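Local atomic coordinates of taurine:2-oxoglutarate aminotransferase (PDB entry 6JIX), a protein that probably transfers the amino group of taurine to 2-oxoglutarate, using pyridoxal 5'-phosphate as its cofactor, as a class-III aminotransferase. Residues Arg133-Ser138 with Pro210-Ala215; Phe137-Ser142 with Phe174-Met179; Lys47-Met52 with Lys401-Gly406; Lys348-Ser353 with Glu431-Leu436. One frame throughout, in Å; residues are numbered along the deposited sequence.

Contact 1 of 4, residues Arg133-Ser138 with Pro210-Ala215; sequences RPKIFS and PDSVAA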
loop_
_atom_site.group_PDB
_atom_site.type_symbol
_atom_site.label_atom_id
_atom_site.label_comp_id
_atom_site.label_asym_id
_atom_site.label_seq_id
_atom_site.Cartn_x
_atom_site.Cartn_y
_atom_site.Cartn_z
ATOM N N ARG A 133 22.175 -11.651 1.909
ATOM C CA ARG A 133 21.760 -13.037 2.069
ATOM C C ARG A 133 20.331 -13.210 1.569
ATOM O O ARG A 133 19.538 -12.270 1.641
ATOM C CB ARG A 133 21.842 -13.468 3.540
ATOM C CG ARG A 133 23.128 -13.076 4.258
ATOM C CD ARG A 133 22.977 -13.283 5.746
ATOM N NE ARG A 133 24.242 -13.117 6.436
ATOM C CZ ARG A 133 24.432 -13.423 7.711
ATOM N NH1 ARG A 133 23.438 -13.914 8.434
ATOM N NH2 ARG A 133 25.619 -13.229 8.262
ATOM N N PRO A 134 19.946 -14.397 1.092
ATOM C CA PRO A 134 18.635 -14.510 0.425
ATOM C C PRO A 134 17.438 -14.799 1.330
ATOM O O PRO A 134 16.321 -14.397 1.000
ATOM C CB PRO A 134 18.860 -15.666 -0.560
ATOM C CG PRO A 134 19.887 -16.547 0.130
ATOM C CD PRO A 134 20.736 -15.644 0.999
ATOM N N LYS A 135 17.640 -15.481 2.458
ATOM C CA LYS A 135 16.545 -16.129 3.176
ATOM C C LYS A 135 15.944 -15.245 4.261
ATOM O O LYS A 135 16.657 -14.514 4.953
ATOM C CB LYS A 135 17.033 -17.435 3.806
ATOM C CG LYS A 135 17.162 -18.584 2.825
ATOM C CD LYS A 135 17.819 -19.793 3.472
ATOM C CE LYS A 135 18.577 -20.628 2.435
ATOM N NZ LYS A 135 18.675 -22.058 2.830
ATOM N N ILE A 136 14.630 -15.379 4.441
ATOM C CA ILE A 136 13.869 -14.735 5.509
ATOM C C ILE A 136 13.234 -15.837 6.349
ATOM O O ILE A 136 12.520 -16.693 5.809
ATOM C CB ILE A 136 12.769 -13.805 4.966
ATOM C CG1 ILE A 136 13.344 -12.695 4.079
ATOM C CG2 ILE A 136 11.908 -13.283 6.123
ATOM C CD1 ILE A 136 14.200 -11.666 4.806
ATOM N N PHE A 137 13.492 -15.824 7.657
ATOM C CA PHE A 137 12.781 -16.685 8.598
ATOM C C PHE A 137 11.589 -15.938 9.183
ATOM O O PHE A 137 11.701 -14.764 9.564
ATOM C CB PHE A 137 13.707 -17.133 9.739
ATOM C CG PHE A 137 14.442 -18.424 9.472
ATOM C CD1 PHE A 137 15.127 -18.620 8.285
ATOM C CD2 PHE A 137 14.454 -19.435 10.418
ATOM C CE1 PHE A 137 15.799 -19.812 8.034
ATOM C CE2 PHE A 137 15.135 -20.637 10.179
ATOM C CZ PHE A 137 15.807 -20.825 8.979
ATOM N N SER A 138 10.452 -16.625 9.290
ATOM C CA SER A 138 9.310 -16.025 9.971
ATOM C C SER A 138 8.444 -17.120 10.574
ATOM O O SER A 138 8.560 -18.299 10.219
ATOM C CB SER A 138 8.481 -15.138 9.040
ATOM O OG SER A 138 8.211 -15.788 7.821
ATOM N N PRO A 210 23.168 -20.490 8.445
ATOM C CA PRO A 210 22.932 -19.168 9.059
ATOM C C PRO A 210 23.502 -18.016 8.249
ATOM O O PRO A 210 22.966 -16.905 8.303
ATOM C CB PRO A 210 23.602 -19.298 10.435
ATOM C CG PRO A 210 23.588 -20.782 10.725
ATOM C CD PRO A 210 23.778 -21.442 9.387
ATOM N N ASP A 211 24.565 -18.255 7.484
ATOM C CA ASP A 211 25.144 -17.261 6.581
ATOM C C ASP A 211 24.223 -16.892 5.431
ATOM O O ASP A 211 24.528 -15.938 4.711
ATOM C CB ASP A 211 26.476 -17.768 6.008
ATOM C CG ASP A 211 27.644 -17.505 6.943
ATOM O OD1 ASP A 211 27.398 -16.962 8.052
ATOM O OD2 ASP A 211 28.797 -17.830 6.578
ATOM N N SER A 212 23.142 -17.640 5.208
ATOM C CA SER A 212 22.208 -17.337 4.133
ATOM C C SER A 212 20.907 -16.705 4.620
ATOM O O SER A 212 20.010 -16.466 3.798
ATOM C CB SER A 212 21.886 -18.607 3.344
ATOM O OG SER A 212 20.988 -19.428 4.073
ATOM N N VAL A 213 20.783 -16.430 5.917
ATOM C CA VAL A 213 19.561 -15.879 6.488
ATOM C C VAL A 213 19.770 -14.392 6.688
ATOM O O VAL A 213 20.571 -13.987 7.536
ATOM C CB VAL A 213 19.184 -16.540 7.817
ATOM C CG1 VAL A 213 17.935 -15.844 8.371
ATOM C CG2 VAL A 213 18.954 -18.023 7.636
ATOM N N ALA A 214 19.044 -13.579 5.906
ATOM C CA ALA A 214 19.183 -12.131 6.004
ATOM C C ALA A 214 18.479 -11.584 7.235
ATOM O O ALA A 214 18.986 -10.664 7.888
ATOM C CB ALA A 214 18.623 -11.458 4.756
ATOM N N ALA A 215 17.338 -12.165 7.591
ATOM C CA ALA A 215 16.519 -11.588 8.643
ATOM C C ALA A 215 15.576 -12.637 9.223
ATOM O O ALA A 215 15.093 -13.533 8.521
ATOM C CB ALA A 215 15.707 -10.396 8.111
#

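Contact 2 of 4, residues Phe137-Ser142 with Phe174-Met179; sequences FSCYRS and FMNPNM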
loop_
_atom_site.group_PDB
_atom_site.type_symbol
_atom_site.label_atom_id
_atom_site.label_comp_id
_atom_site.label_asym_id
_atom_site.label_seq_id
_atom_site.Cartn_x
_atom_site.Cartn_y
_atom_site.Cartn_z
ATOM N N PHE A 137 13.492 -15.824 7.657
ATOM C CA PHE A 137 12.781 -16.685 8.598
ATOM C C PHE A 137 11.589 -15.938 9.183
ATOM O O PHE A 137 11.701 -14.764 9.564
ATOM C CB PHE A 137 13.707 -17.133 9.739
ATOM C CG PHE A 137 14.442 -18.424 9.472
ATOM C CD1 PHE A 137 15.127 -18.620 8.285
ATOM C CD2 PHE A 137 14.454 -19.435 10.418
ATOM C CE1 PHE A 137 15.799 -19.812 8.034
ATOM C CE2 PHE A 137 15.135 -20.637 10.179
ATOM C CZ PHE A 137 15.807 -20.825 8.979
ATOM N N SER A 138 10.452 -16.625 9.290
ATOM C CA SER A 138 9.310 -16.025 9.971
ATOM C C SER A 138 8.444 -17.120 10.574
ATOM O O SER A 138 8.560 -18.299 10.219
ATOM C CB SER A 138 8.481 -15.138 9.040
ATOM O OG SER A 138 8.211 -15.788 7.821
ATOM N N CYS A 139 7.557 -16.707 11.480
ATOM C CA CYS A 139 6.802 -17.659 12.283
ATOM C C CYS A 139 5.577 -18.158 11.533
ATOM O O CYS A 139 4.925 -17.401 10.803
ATOM C CB CYS A 139 6.351 -17.026 13.594
ATOM S SG CYS A 139 7.636 -16.229 14.525
ATOM N N TYR A 140 5.255 -19.438 11.745
ATOM C CA TYR A 140 4.011 -20.001 11.222
ATOM C C TYR A 140 2.791 -19.314 11.833
ATOM O O TYR A 140 1.791 -19.083 11.144
ATOM C CB TYR A 140 3.960 -21.506 11.495
ATOM C CG TYR A 140 4.626 -22.375 10.452
ATOM C CD1 TYR A 140 4.217 -22.346 9.127
ATOM C CD2 TYR A 140 5.663 -23.239 10.793
ATOM C CE1 TYR A 140 4.839 -23.157 8.161
ATOM C CE2 TYR A 140 6.282 -24.053 9.839
ATOM C CZ TYR A 140 5.867 -24.014 8.529
ATOM O OH TYR A 140 6.479 -24.818 7.578
ATOM N N ARG A 141 2.854 -18.973 13.123
ATOM C CA ARG A 141 1.755 -18.273 13.793
ATOM C C ARG A 141 2.014 -16.774 13.690
ATOM O O ARG A 141 2.485 -16.116 14.623
ATOM C CB ARG A 141 1.637 -18.716 15.243
ATOM C CG ARG A 141 0.827 -19.970 15.488
ATOM C CD ARG A 141 1.188 -20.551 16.859
ATOM N NE ARG A 141 0.414 -21.738 17.210
ATOM C CZ ARG A 141 0.902 -22.778 17.878
ATOM N NH1 ARG A 141 2.166 -22.777 18.273
ATOM N NH2 ARG A 141 0.124 -23.814 18.162
ATOM N N SER A 142 1.664 -16.221 12.535
ATOM C CA SER A 142 1.950 -14.818 12.262
ATOM C C SER A 142 1.163 -14.367 11.041
ATOM O O SER A 142 0.785 -15.181 10.185
ATOM C CB SER A 142 3.454 -14.588 12.036
ATOM O OG SER A 142 3.848 -14.884 10.699
ATOM N N PHE A 174 9.274 -21.081 10.752
ATOM C CA PHE A 174 9.510 -21.845 11.967
ATOM C C PHE A 174 8.320 -21.727 12.901
ATOM O O PHE A 174 7.627 -20.707 12.931
ATOM C CB PHE A 174 10.797 -21.414 12.709
ATOM C CG PHE A 174 10.781 -20.010 13.252
ATOM C CD1 PHE A 174 10.812 -18.907 12.397
ATOM C CD2 PHE A 174 10.803 -19.789 14.624
ATOM C CE1 PHE A 174 10.834 -17.612 12.910
ATOM C CE2 PHE A 174 10.808 -18.511 15.143
ATOM C CZ PHE A 174 10.835 -17.417 14.293
ATOM N N MET A 175 8.080 -22.792 13.650
ATOM C CA MET A 175 6.960 -22.821 14.580
ATOM C C MET A 175 7.314 -22.064 15.856
ATOM O O MET A 175 8.357 -22.318 16.467
ATOM C CB MET A 175 6.579 -24.263 14.908
ATOM C CG MET A 175 5.384 -24.387 15.829
ATOM S SD MET A 175 3.862 -23.708 15.117
ATOM C CE MET A 175 4.034 -24.313 13.439
ATOM N N ASN A 176 6.470 -21.081 16.226
ATOM C CA ASN A 176 6.615 -20.378 17.493
ATOM C C ASN A 176 5.634 -20.934 18.516
ATOM O O ASN A 176 4.588 -21.480 18.149
ATOM C CB ASN A 176 6.384 -18.863 17.341
ATOM C CG ASN A 176 5.213 -18.516 16.421
ATOM O OD1 ASN A 176 4.770 -19.327 15.600
ATOM N ND2 ASN A 176 4.722 -17.282 16.539
ATOM N N PRO A 177 5.948 -20.809 19.806
ATOM C CA PRO A 177 5.104 -21.431 20.836
ATOM C C PRO A 177 3.840 -20.630 21.090
ATOM O O PRO A 177 3.867 -19.402 21.196
ATOM C CB PRO A 177 6.003 -21.426 22.079
ATOM C CG PRO A 177 6.863 -20.221 21.879
ATOM C CD PRO A 177 7.124 -20.137 20.387
ATOM N N ASN A 178 2.728 -21.351 21.185
ATOM C CA ASN A 178 1.480 -20.835 21.735
ATOM C C ASN A 178 1.278 -21.621 23.021
ATOM O O ASN A 178 0.701 -22.709 23.008
ATOM C CB ASN A 178 0.294 -21.012 20.784
ATOM C CG ASN A 178 -1.033 -20.454 21.363
ATOM O OD1 ASN A 178 -1.168 -20.219 22.568
ATOM N ND2 ASN A 178 -2.015 -20.261 20.489
ATOM N N MET A 179 1.758 -21.056 24.132
ATOM C CA MET A 179 1.910 -21.826 25.364
ATOM C C MET A 179 0.664 -22.637 25.704
ATOM O O MET A 179 0.748 -23.851 25.909
ATOM C CB MET A 179 2.288 -20.899 26.509
ATOM C CG MET A 179 3.774 -20.809 26.638
ATOM S SD MET A 179 4.254 -19.811 28.027
ATOM C CE MET A 179 5.059 -21.065 29.027
#

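Contact 3 of 4, residues Lys47-Met52 with Lys401-Gly406; sequences KRYTDM and KLMDLG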
loop_
_atom_site.group_PDB
_atom_site.type_symbol
_atom_site.label_atom_id
_atom_site.label_comp_id
_atom_site.label_asym_id
_atom_site.label_seq_id
_atom_site.Cartn_x
_atom_site.Cartn_y
_atom_site.Cartn_z
ATOM N N LYS A 47 -28.363 2.728 16.155
ATOM C CA LYS A 47 -27.796 1.834 17.159
ATOM C C LYS A 47 -26.300 2.088 17.304
ATOM O O LYS A 47 -25.588 2.287 16.318
ATOM C CB LYS A 47 -28.042 0.360 16.831
ATOM C CG LYS A 47 -27.871 -0.516 18.082
ATOM C CD LYS A 47 -27.378 -1.919 17.792
ATOM C CE LYS A 47 -27.314 -2.735 19.084
ATOM N NZ LYS A 47 -28.022 -4.040 18.948
ATOM N N ARG A 48 -25.821 2.050 18.537
ATOM C CA ARG A 48 -24.446 2.398 18.853
ATOM C C ARG A 48 -23.632 1.139 19.129
ATOM O O ARG A 48 -24.056 0.273 19.904
ATOM C CB ARG A 48 -24.413 3.331 20.068
ATOM C CG ARG A 48 -23.036 3.598 20.642
ATOM C CD ARG A 48 -23.147 4.282 21.977
ATOM N NE ARG A 48 -23.286 3.306 23.054
ATOM C CZ ARG A 48 -22.909 3.527 24.306
ATOM N NH1 ARG A 48 -22.375 4.694 24.635
ATOM N NH2 ARG A 48 -23.067 2.587 25.225
ATOM N N TYR A 49 -22.457 1.054 18.511
ATOM C CA TYR A 49 -21.526 -0.039 18.750
ATOM C C TYR A 49 -20.315 0.519 19.483
ATOM O O TYR A 49 -19.750 1.534 19.069
ATOM C CB TYR A 49 -21.123 -0.718 17.423
ATOM C CG TYR A 49 -22.344 -1.230 16.691
ATOM C CD1 TYR A 49 -22.854 -2.510 16.938
ATOM C CD2 TYR A 49 -23.042 -0.402 15.813
ATOM C CE1 TYR A 49 -24.014 -2.961 16.301
ATOM C CE2 TYR A 49 -24.201 -0.841 15.168
ATOM C CZ TYR A 49 -24.685 -2.119 15.416
ATOM O OH TYR A 49 -25.831 -2.530 14.762
ATOM N N THR A 50 -19.905 -0.151 20.553
ATOM C CA THR A 50 -18.702 0.231 21.275
ATOM C C THR A 50 -17.548 -0.518 20.628
ATOM O O THR A 50 -17.543 -1.758 20.591
ATOM C CB THR A 50 -18.811 -0.105 22.769
ATOM O OG1 THR A 50 -20.135 0.189 23.242
ATOM C CG2 THR A 50 -17.813 0.700 23.590
ATOM N N ASP A 51 -16.559 0.230 20.140
ATOM C CA ASP A 51 -15.515 -0.348 19.295
ATOM C C ASP A 51 -14.448 -0.997 20.179
ATOM O O ASP A 51 -13.343 -0.486 20.377
ATOM C CB ASP A 51 -14.930 0.727 18.390
ATOM C CG ASP A 51 -14.002 0.163 17.344
ATOM O OD1 ASP A 51 -13.980 -1.079 17.168
ATOM O OD2 ASP A 51 -13.297 0.972 16.696
ATOM N N MET A 52 -14.778 -2.184 20.686
ATOM C CA MET A 52 -13.891 -2.895 21.596
ATOM C C MET A 52 -12.693 -3.564 20.901
ATOM O O MET A 52 -11.782 -4.040 21.595
ATOM C CB MET A 52 -14.717 -3.922 22.378
ATOM C CG MET A 52 -15.731 -3.269 23.293
ATOM S SD MET A 52 -14.948 -2.128 24.461
ATOM C CE MET A 52 -14.094 -3.324 25.507
ATOM N N LYS A 401 -23.240 -12.691 18.630
ATOM C CA LYS A 401 -23.919 -12.518 19.909
ATOM C C LYS A 401 -23.361 -11.297 20.640
ATOM O O LYS A 401 -24.116 -10.521 21.244
ATOM C CB LYS A 401 -23.806 -13.803 20.749
ATOM N N LEU A 402 -22.039 -11.102 20.578
ATOM C CA LEU A 402 -21.410 -9.918 21.161
ATOM C C LEU A 402 -21.815 -8.639 20.431
ATOM O O LEU A 402 -22.142 -7.629 21.063
ATOM C CB LEU A 402 -19.898 -10.077 21.123
ATOM C CG LEU A 402 -19.281 -10.961 22.195
ATOM C CD1 LEU A 402 -17.840 -11.240 21.809
ATOM C CD2 LEU A 402 -19.358 -10.278 23.546
ATOM N N MET A 403 -21.777 -8.658 19.097
ATOM C CA MET A 403 -22.142 -7.477 18.322
ATOM C C MET A 403 -23.566 -7.026 18.649
ATOM O O MET A 403 -23.858 -5.825 18.629
ATOM C CB MET A 403 -21.967 -7.781 16.820
ATOM C CG MET A 403 -22.058 -6.598 15.820
ATOM S SD MET A 403 -20.739 -5.334 15.925
ATOM C CE MET A 403 -21.016 -4.320 14.474
ATOM N N ASP A 404 -24.446 -7.968 19.003
ATOM C CA ASP A 404 -25.842 -7.648 19.299
ATOM C C ASP A 404 -25.994 -6.787 20.544
ATOM O O ASP A 404 -26.947 -6.009 20.634
ATOM C CB ASP A 404 -26.650 -8.932 19.445
ATOM C CG ASP A 404 -26.844 -9.638 18.122
ATOM O OD1 ASP A 404 -27.010 -10.878 18.131
ATOM O OD2 ASP A 404 -26.806 -8.943 17.071
ATOM N N LEU A 405 -25.099 -6.939 21.521
ATOM C CA LEU A 405 -25.070 -6.103 22.716
ATOM C C LEU A 405 -24.284 -4.801 22.509
ATOM O O LEU A 405 -23.946 -4.131 23.493
ATOM C CB LEU A 405 -24.481 -6.885 23.899
ATOM C CG LEU A 405 -24.999 -8.298 24.171
ATOM C CD1 LEU A 405 -24.388 -8.860 25.445
ATOM C CD2 LEU A 405 -26.507 -8.304 24.261
ATOM N N GLY A 406 -23.935 -4.459 21.266
ATOM C CA GLY A 406 -23.112 -3.287 21.019
ATOM C C GLY A 406 -21.647 -3.450 21.378
ATOM O O GLY A 406 -20.909 -2.460 21.410
#

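Contact 4 of 4, residues Lys348-Ser353 with Glu431-Leu436; sequences KPFLES and EELPKL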
loop_
_atom_site.group_PDB
_atom_site.type_symbol
_atom_site.label_atom_id
_atom_site.label_comp_id
_atom_site.label_asym_id
_atom_site.label_seq_id
_atom_site.Cartn_x
_atom_site.Cartn_y
_atom_site.Cartn_z
ATOM N N LYS A 348 -7.106 -6.826 32.517
ATOM C CA LYS A 348 -6.449 -8.098 32.819
ATOM C C LYS A 348 -7.169 -8.881 33.916
ATOM O O LYS A 348 -7.540 -10.046 33.679
ATOM C CB LYS A 348 -4.982 -7.838 33.164
ATOM C CG LYS A 348 -4.147 -9.092 33.288
ATOM C CD LYS A 348 -2.672 -8.751 33.222
ATOM C CE LYS A 348 -1.818 -10.010 33.265
ATOM N NZ LYS A 348 -1.472 -10.438 34.646
ATOM N N PRO A 349 -7.390 -8.330 35.119
ATOM C CA PRO A 349 -8.134 -9.084 36.139
ATOM C C PRO A 349 -9.531 -9.493 35.704
ATOM O O PRO A 349 -9.998 -10.582 36.063
ATOM C CB PRO A 349 -8.187 -8.108 37.317
ATOM C CG PRO A 349 -7.053 -7.144 37.059
ATOM C CD PRO A 349 -7.017 -6.986 35.595
ATOM N N PHE A 350 -10.220 -8.676 34.917
ATOM C CA PHE A 350 -11.547 -9.081 34.471
ATOM C C PHE A 350 -11.467 -10.321 33.589
ATOM O O PHE A 350 -12.267 -11.254 33.738
ATOM C CB PHE A 350 -12.254 -7.947 33.730
ATOM C CG PHE A 350 -13.565 -8.375 33.116
ATOM C CD1 PHE A 350 -14.712 -8.458 33.891
ATOM C CD2 PHE A 350 -13.637 -8.735 31.767
ATOM C CE1 PHE A 350 -15.913 -8.875 33.334
ATOM C CE2 PHE A 350 -14.838 -9.150 31.200
ATOM C CZ PHE A 350 -15.977 -9.225 31.980
ATOM N N LEU A 351 -10.521 -10.339 32.639
ATOM C CA LEU A 351 -10.404 -11.492 31.750
ATOM C C LEU A 351 -9.906 -12.721 32.510
ATOM O O LEU A 351 -10.380 -13.837 32.270
ATOM C CB LEU A 351 -9.467 -11.170 30.580
ATOM C CG LEU A 351 -9.834 -10.050 29.605
ATOM C CD1 LEU A 351 -8.588 -9.627 28.847
ATOM C CD2 LEU A 351 -10.954 -10.462 28.659
ATOM N N GLU A 352 -8.932 -12.536 33.413
ATOM C CA GLU A 352 -8.493 -13.632 34.269
ATOM C C GLU A 352 -9.664 -14.231 35.037
ATOM O O GLU A 352 -9.769 -15.454 35.181
ATOM C CB GLU A 352 -7.415 -13.145 35.233
ATOM C CG GLU A 352 -6.049 -13.049 34.597
ATOM C CD GLU A 352 -5.000 -12.436 35.514
ATOM O OE1 GLU A 352 -3.934 -12.023 35.006
ATOM O OE2 GLU A 352 -5.229 -12.372 36.739
ATOM N N SER A 353 -10.553 -13.378 35.539
ATOM C CA SER A 353 -11.747 -13.832 36.230
ATOM C C SER A 353 -12.765 -14.467 35.289
ATOM O O SER A 353 -13.638 -15.214 35.744
ATOM C CB SER A 353 -12.379 -12.656 36.947
ATOM O OG SER A 353 -13.060 -11.873 36.002
ATOM N N GLU A 431 -18.722 -0.551 31.750
ATOM C CA GLU A 431 -20.009 -0.660 31.078
ATOM C C GLU A 431 -20.021 -1.721 29.996
ATOM O O GLU A 431 -21.086 -2.267 29.695
ATOM C CB GLU A 431 -20.412 0.665 30.409
ATOM C CG GLU A 431 -20.122 1.946 31.185
ATOM C CD GLU A 431 -20.662 3.175 30.464
ATOM O OE1 GLU A 431 -20.441 3.259 29.229
ATOM O OE2 GLU A 431 -21.311 4.032 31.127
ATOM N N GLU A 432 -18.873 -1.985 29.370
ATOM C CA GLU A 432 -18.815 -2.885 28.221
ATOM C C GLU A 432 -18.502 -4.317 28.603
ATOM O O GLU A 432 -19.108 -5.242 28.051
ATOM C CB GLU A 432 -17.767 -2.405 27.214
ATOM C CG GLU A 432 -18.107 -1.085 26.548
ATOM C CD GLU A 432 -19.491 -1.071 25.916
ATOM O OE1 GLU A 432 -19.982 -2.131 25.422
ATOM O OE2 GLU A 432 -20.084 0.030 25.930
ATOM N N LEU A 433 -17.561 -4.509 29.533
ATOM C CA LEU A 433 -17.121 -5.858 29.878
ATOM C C LEU A 433 -18.261 -6.762 30.323
ATOM O O LEU A 433 -18.261 -7.939 29.930
ATOM C CB LEU A 433 -16.026 -5.783 30.949
ATOM C CG LEU A 433 -14.743 -5.206 30.351
ATOM C CD1 LEU A 433 -13.605 -5.190 31.349
ATOM C CD2 LEU A 433 -14.349 -5.973 29.077
ATOM N N PRO A 434 -19.250 -6.301 31.093
ATOM C CA PRO A 434 -20.405 -7.169 31.380
ATOM C C PRO A 434 -21.052 -7.773 30.134
ATOM O O PRO A 434 -21.624 -8.865 30.223
ATOM C CB PRO A 434 -21.352 -6.229 32.136
ATOM C CG PRO A 434 -20.401 -5.271 32.838
ATOM C CD PRO A 434 -19.301 -5.031 31.857
ATOM N N LYS A 435 -20.987 -7.108 28.977
ATOM C CA LYS A 435 -21.543 -7.705 27.765
ATOM C C LYS A 435 -20.742 -8.943 27.337
ATOM O O LYS A 435 -21.308 -9.903 26.785
ATOM C CB LYS A 435 -21.606 -6.651 26.646
ATOM N N LEU A 436 -19.423 -8.932 27.564
ATOM C CA LEU A 436 -18.603 -10.096 27.262
ATOM C C LEU A 436 -18.921 -11.245 28.209
ATOM O O LEU A 436 -19.013 -12.405 27.787
ATOM C CB LEU A 436 -17.127 -9.718 27.349
ATOM C CG LEU A 436 -16.066 -10.804 27.157
ATOM C CD1 LEU A 436 -16.120 -11.434 25.754
ATOM C CD2 LEU A 436 -14.701 -10.196 27.427
#

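Contact 1 of 4, residues Arg133-Ser138 with Pro210-Ala215
R133 lays its extended side chain along the backbone of the 3-10 turn P210-S212. With CG anti to the carbonyl carbon (chi1 -46°), the chain passes over the turn, and R133 CG lies 3.2 Å from D211 O. At the end of the chain R133 NH1 donates to V213 O at 3.0 Å, the bond nearly straight (165°) and the acceptor in the guanidinium plane; Y245 O is a second acceptor for NH1. D211 CA covers one face of the guanidinium, whereas the D211 carboxylate lies well out of its plane, a nearby opposite charge at which no N-H points. P134 follows, its CD against S212 O. At K135 the pairing becomes parallel strand: K135 N donates to S212 O (2.9 Å) and K135 O accepts from A214 N (2.7 Å), bracketing V213. The lysine chain runs beside S212 OG, itself bonded to G209 O, and ends in a salt bridge to E208. A beta bulge shifts the register by one, and I136 pairs with A215, its CD1 3.8 Å from A215 CB. F137 N then binds A215 O at 2.9 Å, while its ring atom CE1 packs 3.6 Å from V213 CG2. Strand 135-139 sits between strands 213-219 and 171-174 of the mixed sheet; helix 116-131 covers the face carrying I136 and A215, and helix 190-208 packs on F137.

Contact 2 of 4, residues Phe137-Ser142 with Phe174-Met179
N176 turns its amide back onto the backbone of R141 because CG stands between the backbone N and the carbonyl carbon (chi1 41°); R141, its chain extended from CG to NE, crosses N176 obliquely and reaches N178. The amide grips R141 twice. R141 N donates to N176 OD1 at 3.2 Å, in the carbonyl plane and on a lone pair, and N176 ND2 returns an almost straight bond (173°) to R141 O, which lies in the amide plane. R141 NH1 in turn gives its hydrogen to N176 O at 2.8 Å, in the guanidinium plane. The guanidinium is sandwiched: M175 SD covers one face and N178 CB the opposite one, 3.5 Å from R141 CZ. NH2 has a long, weak ion pair with D182. An alanine in place of R141 is likely to leave N176 O without this donor and open a gap between M175 and N178. Upstream, F174 N donates to S138 O at 2.9 Å and F174 O accepts from Y140 N at 2.9 Å, a parallel bridge around C139. C139 CA lies over the F174 ring toward its rim, and C139 SG is an oblique sulfur-aromatic partner, 4.1 Å from the ring centroid. Y140 packs its CB and CD2 side on M175 CE. The arrangement is the carboxyl end of a parallel pair at the border of the mixed sheet of a fold-type-I aminotransferase, where side-chain bonds continue the join beyond the last bridge.

Contact 3 of 4, residues Lys47-Met52 with Lys401-Gly406
Y49 and M403 meet at about a right angle, the methionine methyl resting on the tyrosine ring. M403 CE stands over the face, 4.0 Å from the centroid of the Y49 ring and 28° off its normal, a CH-pi contact; SD lies more oblique, adding a Met-aromatic contact. M403 CG is anti to the backbone N (chi1 -170°), and the chain bends at chi2 and is extended beyond it, which puts CE over the ring. M403 O meets the same ring at its edge, in plane. The tyrosine hydroxyl is bonded to D43, while M403 covers a face of the ring. A leucine in place of Y49 would probably leave D43 without this hydroxyl partner and M403 CE without a flat surface to rest on. Beside the ring, K47 stretches across to the helix end, and its NZ donates to D404 O at 2.8 Å from a direction tilted out of the carbonyl plane. An ammonium there would be expected to suit the negative pole of the helix. T50 N donates to G406 O at 2.7 Å (164°), while T50 OG1 bonds to E432. M403 also packs on Y86 of the second subunit. G406, at positive phi, is the C-prime residue of a Schellman motif ending helix 395-404; the chain turns there into strand 407-408 beside residues 48-50, and the neighbouring D51 lines a pocket holding bound glutamate.

Contact 4 of 4, residues Lys348-Ser353 with Glu431-Leu436
Two neighbouring helices, 336-357 and 426-447, pack here through F350, L433 and L436; their short segments run 17° from parallel with axes 11.3 Å apart, a spacing bridged by side chains. F350 is the main projection. Its CG is anti to the backbone N (chi1 173°), sending the ring straight out to the other helix, where it slides past the L433 side chain in the opposite direction. L433 CB lies over one ring face, 3.6 Å from the centroid of the F350 ring and 15° off its normal, a CH-pi contact toward the rim. L433 CD1 covers the base of the ring, 3.6 Å from F350 CD2, and the backbone L433 O approaches CZ. L436 comes from another direction: its CD2 meets the ring at the edge, in plane, 3.9 Å from F350 CE2. L436 CD2 also touches L351 CD2 at 4.0 Å, the two leucines crossing at about a right angle, so this methyl meets two consecutive residues of helix 336-357. P349 and P434, which have no N-H to give to the turn before, mark kinks in the two helices. L351 and L436 both rest on I418, and L351 also on strands 361-367 and 370-376: an apolar helix pair laid over a small antiparallel sheet, consistent with the C-terminal alpha/beta part of a fold-type-I aminotransferase.

The four contacts form two groups. Contacts 1 and 2, centres 16 Å apart, share F137 and S138 and join strand 135-139 to its neighbours on either side in the mixed sheet, strand 213-219 in contact 1 and strand 171-174 in contact 2. Contacts 3 and 4, centres 15 Å apart, meet directly: T50 of contact 3 bonds to E432 of contact 4, and L402 packs on L436. Contact 3 ties residues 47-52 to 401-406, a span containing contacts 1 and 2, whereas its segments alternate with those of contact 4. Contacts 1 and 3, centred 44 Å apart, lie on opposite sides of the chain's centre; contact 3 brings an early strand to the end of a late helix.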